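Local coordinates for virulence sensor protein BvgS (Bordetella pertussis, PDB 6ZJ8) that senses virulence-controlling signals as a histidine kinase of the whooping-cough bacterium, its PAS domain probably relaying them toward the kinase, at residues M84-L89 and R103-H108; R112-W117 and G133-I138. All coordinates share one frame; numbering follows the deposited sequence.

Contact 1 of 2, residues M84-L89 and R103-H108; sequences MHEFLL and RDVTLH
Phe87 lies under Val105, whose CG1 methyl sits over one face of the ring, 3.7 Å from its centroid and 25° off the normal, a CH-pi contact displaced toward the CE1-CZ rim. Val105 delivers that methyl by holding CG1 opposite its backbone N (chi1 174°), while CG2 drops toward the Glu86 carbonyl. Further along the strand, Leu107 CD2 meets the same rim obliquely, 3.9 Å from Phe87 CE1. The ring joins the last turn of helix 79-87 to edge strand 99-107, in the PAS fold, where short helices pack against one face of an antiparallel sheet; Trp135 and Phe57 also meet it there. Glu86 reaches from the helix to the strand, its CB against Val105 CG1 and its extended chain carrying OE2 to 3.3 Å from that methyl; its other oxygen, OE1, has a long, weak ion pair with Arg82. Arg103 closes the far end with its guanidinium face over the Glu86 carbonyl; NH2 is 3.5 Å from Glu86 O, but the angle is too poor for a hydrogen bond. A bend at chi3 (-76°) turns the group forward along its own strand, so that Arg103 NE bonds to Asp104 O at 3.2 Å, with the acceptor in the guanidinium plane.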
ATOM      1  N   MET A  84       4.543   7.464   4.506  1.00 63.12           N
ATOM      2  CA  MET A  84       4.471   6.097   4.002  1.00 65.83           C
ATOM      3  C   MET A  84       4.793   5.085   5.094  1.00 67.31           C
ATOM      4  O   MET A  84       4.193   4.005   5.146  1.00 62.80           O
ATOM      5  CB  MET A  84       5.426   5.922   2.826  1.00 64.85           C
ATOM      6  CG  MET A  84       5.033   6.722   1.607  1.00 66.12           C
ATOM      7  SD  MET A  84       5.936   6.225   0.135  1.00 97.67           S
ATOM      8  CE  MET A  84       5.194   7.322  -1.061  1.00 66.98           C
ATOM      9  N   HIS A  85       5.745   5.412   5.972  1.00 60.73           N
ATOM     10  CA  HIS A  85       6.132   4.474   7.019  1.00 61.93           C
ATOM     11  C   HIS A  85       4.933   4.062   7.862  1.00 60.29           C
ATOM     12  O   HIS A  85       4.832   2.906   8.292  1.00 60.47           O
ATOM     13  CB  HIS A  85       7.216   5.092   7.903  1.00 63.15           C
ATOM     14  CG  HIS A  85       7.821   4.127   8.875  1.00 65.69           C
ATOM     15  ND1 HIS A  85       7.616   4.215  10.235  1.00 66.69           N
ATOM     16  CD2 HIS A  85       8.620   3.051   8.683  1.00 68.57           C
ATOM     17  CE1 HIS A  85       8.265   3.236  10.839  1.00 73.22           C
ATOM     18  NE2 HIS A  85       8.882   2.515   9.920  1.00 70.31           N
ATOM     19  N   GLU A  86       4.006   4.991   8.102  1.00 59.24           N
ATOM     20  CA  GLU A  86       2.842   4.682   8.926  1.00 58.71           C
ATOM     21  C   GLU A  86       1.951   3.637   8.261  1.00 57.96           C
ATOM     22  O   GLU A  86       1.437   2.734   8.932  1.00 57.77           O
ATOM     23  CB  GLU A  86       2.062   5.965   9.214  1.00 57.92           C
ATOM     24  CG  GLU A  86       2.818   6.945  10.107  1.00 59.17           C
ATOM     25  CD  GLU A  86       2.187   8.326  10.150  1.00 60.45           C
ATOM     26  OE1 GLU A  86       2.885   9.285  10.545  1.00 65.08           O
ATOM     27  OE2 GLU A  86       0.998   8.458   9.788  1.00 58.31           O
ATOM     28  N   PHE A  87       1.764   3.734   6.944  1.00 58.06           N
ATOM     29  CA  PHE A  87       0.894   2.793   6.250  1.00 59.08           C
ATOM     30  C   PHE A  87       1.547   1.433   6.048  1.00 58.64           C
ATOM     31  O   PHE A  87       0.841   0.425   5.931  1.00 59.67           O
ATOM     32  CB  PHE A  87       0.479   3.359   4.892  1.00 56.26           C
ATOM     33  CG  PHE A  87      -0.504   4.485   4.983  1.00 55.71           C
ATOM     34  CD1 PHE A  87      -0.069   5.793   5.098  1.00 55.94           C
ATOM     35  CD2 PHE A  87      -1.865   4.236   4.951  1.00 55.09           C
ATOM     36  CE1 PHE A  87      -0.975   6.832   5.180  1.00 55.19           C
ATOM     37  CE2 PHE A  87      -2.775   5.270   5.031  1.00 53.53           C
ATOM     38  CZ  PHE A  87      -2.332   6.568   5.146  1.00 53.83           C
ATOM     39  N   LEU A  88       2.874   1.383   5.992  1.00 60.55           N
ATOM     40  CA  LEU A  88       3.579   0.130   5.776  1.00 59.62           C
ATOM     41  C   LEU A  88       3.780  -0.598   7.099  1.00 62.57           C
ATOM     42  O   LEU A  88       3.494  -0.076   8.180  1.00 63.40           O
ATOM     43  CB  LEU A  88       4.927   0.387   5.102  1.00 61.25           C
ATOM     44  CG  LEU A  88       4.852   1.144   3.778  1.00 59.96           C
ATOM     45  CD1 LEU A  88       6.231   1.610   3.370  1.00 60.94           C
ATOM     46  CD2 LEU A  88       4.243   0.277   2.694  1.00 58.20           C
ATOM     47  N   LEU A  89       4.279  -1.824   7.004  1.00 71.26           N
ATOM     48  CA  LEU A  89       4.597  -2.641   8.162  1.00 76.86           C
ATOM     49  C   LEU A  89       6.108  -2.736   8.327  1.00 82.49           C
ATOM     50  O   LEU A  89       6.863  -2.657   7.353  1.00 83.62           O
ATOM     51  CB  LEU A  89       3.998  -4.042   8.030  1.00 76.82           C
ATOM     52  CG  LEU A  89       2.470  -4.116   8.006  1.00 72.39           C
ATOM     53  CD1 LEU A  89       2.009  -5.563   7.955  1.00 73.07           C
ATOM     54  CD2 LEU A  89       1.874  -3.407   9.213  1.00 72.15           C
ATOM     55  N   ARG A 103      -4.529  -0.452  12.291  1.00 55.48           N
ATOM     56  CA  ARG A 103      -4.202   0.701  13.116  1.00 55.02           C
ATOM     57  C   ARG A 103      -4.857   1.927  12.500  1.00 56.79           C
ATOM     58  O   ARG A 103      -5.378   1.885  11.383  1.00 54.19           O
ATOM     59  CB  ARG A 103      -2.683   0.897  13.238  1.00 55.49           C
ATOM     60  CG  ARG A 103      -1.966   1.098  11.898  1.00 56.64           C
ATOM     61  CD  ARG A 103      -0.529   1.593  12.064  1.00 57.43           C
ATOM     62  NE  ARG A 103      -0.465   3.008  12.422  1.00 57.15           N
ATOM     63  CZ  ARG A 103       0.663   3.703  12.555  1.00 58.89           C
ATOM     64  NH1 ARG A 103       0.611   4.986  12.881  1.00 59.64           N
ATOM     65  NH2 ARG A 103       1.843   3.124  12.364  1.00 69.41           N
ATOM     66  N   ASP A 104      -4.828   3.022  13.250  1.00 54.43           N
ATOM     67  CA  ASP A 104      -5.230   4.321  12.735  1.00 54.12           C
ATOM     68  C   ASP A 104      -4.001   5.054  12.216  1.00 53.00           C
ATOM     69  O   ASP A 104      -2.919   4.967  12.801  1.00 54.90           O
ATOM     70  CB  ASP A 104      -5.917   5.153  13.817  1.00 53.37           C
ATOM     71  CG  ASP A 104      -7.245   4.571  14.243  1.00 53.22           C
ATOM     72  OD1 ASP A 104      -7.894   3.897  13.416  1.00 52.99           O
ATOM     73  OD2 ASP A 104      -7.638   4.791  15.409  1.00 53.81           O
ATOM     74  N   VAL A 105      -4.173   5.765  11.109  1.00 53.08           N
ATOM     75  CA  VAL A 105      -3.109   6.558  10.511  1.00 52.87           C
ATOM     76  C   VAL A 105      -3.664   7.938  10.199  1.00 52.80           C
ATOM     77  O   VAL A 105      -4.794   8.068   9.716  1.00 53.39           O
ATOM     78  CB  VAL A 105      -2.544   5.900   9.236  1.00 53.25           C
ATOM     79  CG1 VAL A 105      -1.551   6.834   8.560  1.00 53.84           C
ATOM     80  CG2 VAL A 105      -1.884   4.579   9.576  1.00 54.46           C
ATOM     81  N   THR A 106      -2.866   8.964  10.473  1.00 53.95           N
ATOM     82  CA  THR A 106      -3.267  10.351  10.291  1.00 53.65           C
ATOM     83  C   THR A 106      -2.481  10.950   9.134  1.00 53.77           C
ATOM     84  O   THR A 106      -1.249  10.880   9.111  1.00 54.07           O
ATOM     85  CB  THR A 106      -3.037  11.156  11.571  1.00 55.40           C
ATOM     86  OG1 THR A 106      -3.763  10.551  12.650  1.00 56.08           O
ATOM     87  CG2 THR A 106      -3.506  12.590  11.395  1.00 55.63           C
ATOM     88  N   LEU A 107      -3.200  11.542   8.184  1.00 53.85           N
ATOM     89  CA  LEU A 107      -2.595  12.062   6.965  1.00 53.40           C
ATOM     90  C   LEU A 107      -3.527  13.115   6.389  1.00 55.11           C
ATOM     91  O   LEU A 107      -4.727  12.865   6.243  1.00 52.85           O
ATOM     92  CB  LEU A 107      -2.357  10.938   5.947  1.00 53.40           C
ATOM     93  CG  LEU A 107      -1.838  11.359   4.571  1.00 53.36           C
ATOM     94  CD1 LEU A 107      -0.406  11.849   4.665  1.00 54.12           C
ATOM     95  CD2 LEU A 107      -1.953  10.204   3.588  1.00 53.03           C
ATOM     96  N   HIS A 108      -2.975  14.283   6.062  1.00 53.62           N
ATOM     97  CA  HIS A 108      -3.754  15.365   5.463  1.00 53.71           C
ATOM     98  C   HIS A 108      -4.891  15.796   6.386  1.00 54.68           C
ATOM     99  O   HIS A 108      -5.999  16.103   5.939  1.00 55.42           O
ATOM    100  CB  HIS A 108      -4.301  14.951   4.093  1.00 53.88           C
ATOM    101  CG  HIS A 108      -3.247  14.504   3.129  1.00 53.61           C
ATOM    102  ND1 HIS A 108      -3.500  13.595   2.124  1.00 53.14           N
ATOM    103  CD2 HIS A 108      -1.942  14.846   3.011  1.00 52.98           C
ATOM    104  CE1 HIS A 108      -2.395  13.392   1.429  1.00 52.74           C
ATOM    105  NE2 HIS A 108      -1.434  14.139   1.947  1.00 53.90           N
TER

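Contact 2 of 2, residues R112-W117 and G133-I138; sequences RHVYQW and GGWIDI
Two long strands of the PAS sheet, 110-122 and 128-137, form an antiparallel beta hairpin, and this contact is the end of it away from the turn. Tyr115 and Ile136 make a hydrogen-bonded pair, with Tyr115 N reaching Ile136 O at 2.9 Å in the carbonyl plane; Trp117 and Gly134 make the next such pair. The Trp117 indole lies flat on the glycine backbone: Gly133 lies with its CA under the six-membered ring, 3.9 Å from the centroid, and Gly134 N is 3.6 Å from the ring plane. With CG between N and the carbonyl carbon (chi1 59°), the indole is folded across onto the partner strand, where Gly134 leaves room. On the other face, Val114 CG1 runs beside Trp135 CD1, 4.0 Å away. Arg112 NH2 bonds to Leu107 O, and a water makes a second tie, accepting from Arg112 NH1 at 2.7 Å and donating to Asp137 OD2 at 2.9 Å. Asp137 is the N-cap residue, its OD1 accepting from Glu140 N, and Ile138 N bonds to His113 O at 2.7 Å. Strand 128-137 runs directly into helix 138-155, and in the sheet the hairpin lies between strands 37-41 and 99-107, while Trp135 packs against helix 51-57.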
ATOM      1  N   ARG A 112      -7.439   7.737   9.456  1.00 51.10           N
ATOM      2  CA  ARG A 112      -8.066   6.593   8.813  1.00 55.87           C
ATOM      3  C   ARG A 112      -7.700   5.316   9.555  1.00 58.99           C
ATOM      4  O   ARG A 112      -6.538   5.110   9.919  1.00 51.10           O
ATOM      5  CB  ARG A 112      -7.635   6.457   7.347  1.00 52.23           C
ATOM      6  CG  ARG A 112      -7.525   7.761   6.589  1.00 53.40           C
ATOM      7  CD  ARG A 112      -6.072   8.184   6.450  1.00 54.81           C
ATOM      8  NE  ARG A 112      -5.951   9.550   5.957  1.00 52.77           N
ATOM      9  CZ  ARG A 112      -5.965   9.896   4.675  1.00 53.65           C
ATOM     10  NH1 ARG A 112      -6.096   8.976   3.725  1.00 52.89           N
ATOM     11  NH2 ARG A 112      -5.848  11.173   4.344  1.00 55.08           N
ATOM     12  N   HIS A 113      -8.699   4.465   9.771  1.00 51.04           N
ATOM     13  CA  HIS A 113      -8.472   3.105  10.240  1.00 52.47           C
ATOM     14  C   HIS A 113      -8.157   2.228   9.034  1.00 49.89           C
ATOM     15  O   HIS A 113      -8.963   2.143   8.100  1.00 53.93           O
ATOM     16  CB  HIS A 113      -9.706   2.600  10.981  1.00 52.70           C
ATOM     17  CG  HIS A 113      -9.558   1.222  11.542  1.00 53.55           C
ATOM     18  ND1 HIS A 113     -10.634   0.388  11.755  1.00 53.57           N
ATOM     19  CD2 HIS A 113      -8.463   0.534  11.946  1.00 53.44           C
ATOM     20  CE1 HIS A 113     -10.208  -0.756  12.261  1.00 54.21           C
ATOM     21  NE2 HIS A 113      -8.894  -0.693  12.386  1.00 54.49           N
ATOM     22  N   VAL A 114      -6.987   1.592   9.039  1.00 54.78           N
ATOM     23  CA  VAL A 114      -6.511   0.839   7.884  1.00 54.41           C
ATOM     24  C   VAL A 114      -6.197  -0.590   8.298  1.00 58.84           C
ATOM     25  O   VAL A 114      -5.753  -0.860   9.418  1.00 53.34           O
ATOM     26  CB  VAL A 114      -5.268   1.496   7.240  1.00 54.81           C
ATOM     27  CG1 VAL A 114      -5.616   2.874   6.707  1.00 54.34           C
ATOM     28  CG2 VAL A 114      -4.117   1.573   8.240  1.00 56.34           C
ATOM     29  N   TYR A 115      -6.432  -1.511   7.367  1.00 52.91           N
ATOM     30  CA  TYR A 115      -6.111  -2.924   7.525  1.00 55.09           C
ATOM     31  C   TYR A 115      -4.898  -3.217   6.649  1.00 55.63           C
ATOM     32  O   TYR A 115      -4.995  -3.181   5.418  1.00 53.90           O
ATOM     33  CB  TYR A 115      -7.309  -3.789   7.139  1.00 55.19           C
ATOM     34  CG  TYR A 115      -7.136  -5.260   7.431  1.00 56.92           C
ATOM     35  CD1 TYR A 115      -7.169  -5.733   8.734  1.00 58.38           C
ATOM     36  CD2 TYR A 115      -6.957  -6.178   6.405  1.00 58.53           C
ATOM     37  CE1 TYR A 115      -7.016  -7.077   9.012  1.00 61.25           C
ATOM     38  CE2 TYR A 115      -6.803  -7.528   6.673  1.00 61.40           C
ATOM     39  CZ  TYR A 115      -6.834  -7.972   7.978  1.00 63.81           C
ATOM     40  OH  TYR A 115      -6.682  -9.312   8.256  1.00 67.06           O
ATOM     41  N   GLN A 116      -3.763  -3.503   7.282  1.00 55.64           N
ATOM     42  CA  GLN A 116      -2.485  -3.660   6.602  1.00 56.73           C
ATOM     43  C   GLN A 116      -2.121  -5.134   6.463  1.00 58.84           C
ATOM     44  O   GLN A 116      -2.454  -5.957   7.319  1.00 59.76           O
ATOM     45  CB  GLN A 116      -1.382  -2.929   7.371  1.00 57.88           C
ATOM     46  CG  GLN A 116      -1.677  -1.466   7.653  1.00 57.25           C
ATOM     47  CD  GLN A 116      -0.842  -0.917   8.790  1.00 58.74           C
ATOM     48  OE1 GLN A 116      -0.874  -1.440   9.904  1.00 58.70           O
ATOM     49  NE2 GLN A 116      -0.087   0.139   8.516  1.00 59.02           N
ATOM     50  N   TRP A 117      -1.415  -5.459   5.380  1.00 58.50           N
ATOM     51  CA  TRP A 117      -1.074  -6.847   5.096  1.00 61.00           C
ATOM     52  C   TRP A 117       0.208  -6.918   4.279  1.00 61.39           C
ATOM     53  O   TRP A 117       0.551  -5.986   3.546  1.00 60.96           O
ATOM     54  CB  TRP A 117      -2.212  -7.544   4.343  1.00 59.61           C
ATOM     55  CG  TRP A 117      -2.538  -6.887   3.038  1.00 58.05           C
ATOM     56  CD1 TRP A 117      -3.363  -5.820   2.843  1.00 56.83           C
ATOM     57  CD2 TRP A 117      -2.040  -7.250   1.745  1.00 58.02           C
ATOM     58  NE1 TRP A 117      -3.412  -5.496   1.510  1.00 56.31           N
ATOM     59  CE2 TRP A 117      -2.608  -6.361   0.814  1.00 57.09           C
ATOM     60  CE3 TRP A 117      -1.169  -8.243   1.285  1.00 59.62           C
ATOM     61  CZ2 TRP A 117      -2.337  -6.434  -0.551  1.00 56.54           C
ATOM     62  CZ3 TRP A 117      -0.899  -8.314  -0.071  1.00 59.13           C
ATOM     63  CH2 TRP A 117      -1.482  -7.415  -0.973  1.00 57.15           C
ATOM     64  N   GLY A 133       2.491  -6.256  -0.521  1.00 60.48           N
ATOM     65  CA  GLY A 133       1.748  -5.699   0.591  1.00 59.43           C
ATOM     66  C   GLY A 133       0.814  -4.590   0.159  1.00 58.44           C
ATOM     67  O   GLY A 133       0.741  -4.221  -1.015  1.00 57.50           O
ATOM     68  N   GLY A 134       0.096  -4.064   1.146  1.00 58.45           N
ATOM     69  CA  GLY A 134      -0.847  -2.993   0.910  1.00 55.62           C
ATOM     70  C   GLY A 134      -1.723  -2.800   2.130  1.00 53.48           C
ATOM     71  O   GLY A 134      -1.427  -3.303   3.215  1.00 58.12           O
ATOM     72  N   TRP A 135      -2.813  -2.064   1.931  1.00 54.90           N
ATOM     73  CA  TRP A 135      -3.752  -1.838   3.019  1.00 52.67           C
ATOM     74  C   TRP A 135      -5.123  -1.513   2.446  1.00 52.09           C
ATOM     75  O   TRP A 135      -5.268  -1.197   1.262  1.00 51.10           O
ATOM     76  CB  TRP A 135      -3.270  -0.718   3.950  1.00 52.88           C
ATOM     77  CG  TRP A 135      -3.169   0.623   3.294  1.00 52.58           C
ATOM     78  CD1 TRP A 135      -4.153   1.565   3.195  1.00 51.51           C
ATOM     79  CD2 TRP A 135      -2.015   1.182   2.653  1.00 52.28           C
ATOM     80  NE1 TRP A 135      -3.684   2.673   2.530  1.00 51.61           N
ATOM     81  CE2 TRP A 135      -2.374   2.464   2.188  1.00 52.20           C
ATOM     82  CE3 TRP A 135      -0.714   0.724   2.428  1.00 53.20           C
ATOM     83  CZ2 TRP A 135      -1.480   3.291   1.509  1.00 52.84           C
ATOM     84  CZ3 TRP A 135       0.174   1.548   1.754  1.00 53.26           C
ATOM     85  CH2 TRP A 135      -0.215   2.816   1.303  1.00 53.22           C
ATOM     86  N   ILE A 136      -6.130  -1.605   3.312  1.00 51.35           N
ATOM     87  CA  ILE A 136      -7.512  -1.280   2.981  1.00 50.81           C
ATOM     88  C   ILE A 136      -7.969  -0.188   3.937  1.00 51.24           C
ATOM     89  O   ILE A 136      -7.829  -0.328   5.158  1.00 51.09           O
ATOM     90  CB  ILE A 136      -8.432  -2.510   3.088  1.00 50.38           C
ATOM     91  CG1 ILE A 136      -7.891  -3.669   2.249  1.00 51.43           C
ATOM     92  CG2 ILE A 136      -9.860  -2.151   2.656  1.00 50.88           C
ATOM     93  CD1 ILE A 136      -8.666  -4.948   2.427  1.00 56.08           C
ATOM     94  N   ASP A 137      -8.508   0.893   3.388  1.00 50.73           N
ATOM     95  CA  ASP A 137      -9.027   1.988   4.204  1.00 54.02           C
ATOM     96  C   ASP A 137     -10.391   1.571   4.743  1.00 54.05           C
ATOM     97  O   ASP A 137     -11.393   1.589   4.024  1.00 57.98           O
ATOM     98  CB  ASP A 137      -9.105   3.271   3.385  1.00 50.48           C
ATOM     99  CG  ASP A 137      -9.407   4.490   4.235  1.00 50.30           C
ATOM    100  OD1 ASP A 137     -10.023   4.333   5.311  1.00 50.60           O
ATOM    101  OD2 ASP A 137      -9.034   5.607   3.826  1.00 51.07           O
ATOM    102  N   ILE A 138     -10.428   1.185   6.022  1.00 55.79           N
ATOM    103  CA  ILE A 138     -11.675   0.733   6.630  1.00 56.87           C
ATOM    104  C   ILE A 138     -12.614   1.910   6.855  1.00 49.93           C
ATOM    105  O   ILE A 138     -13.829   1.804   6.649  1.00 53.64           O
ATOM    106  CB  ILE A 138     -11.388  -0.015   7.945  1.00 55.03           C
ATOM    107  CG1 ILE A 138     -10.418  -1.178   7.708  1.00 54.27           C
ATOM    108  CG2 ILE A 138     -12.687  -0.512   8.575  1.00 56.88           C
ATOM    109  CD1 ILE A 138     -10.935  -2.234   6.746  1.00 56.92           C
TER
HETATM  110  O   HOH W   1      -6.167   6.276   3.683  1.00 50.24           O

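How the contacts relate
The centres of the two contacts lie about 9 Å apart within one PAS fold, and they follow in series along the chain: contact 1 closes before contact 2 opens. Strands 99-107 and 110-122 are consecutive in sequence and neighbours in the sheet, so contact 1 holds helix 79-87 to the edge strand and contact 2 continues inward to strand 128-137. Val105 O and Arg112 N, 2.7 Å apart, probably form one of the backbone bonds between them, and Gln116 NE2 makes weak hydrogen bonds to the helix-end carbonyls of Glu86 and Phe87. Because strand 128-137 runs into helix 138-155, this continuous packing could couple the domain core to that C-terminal helix, consistent with a role in signal transduction.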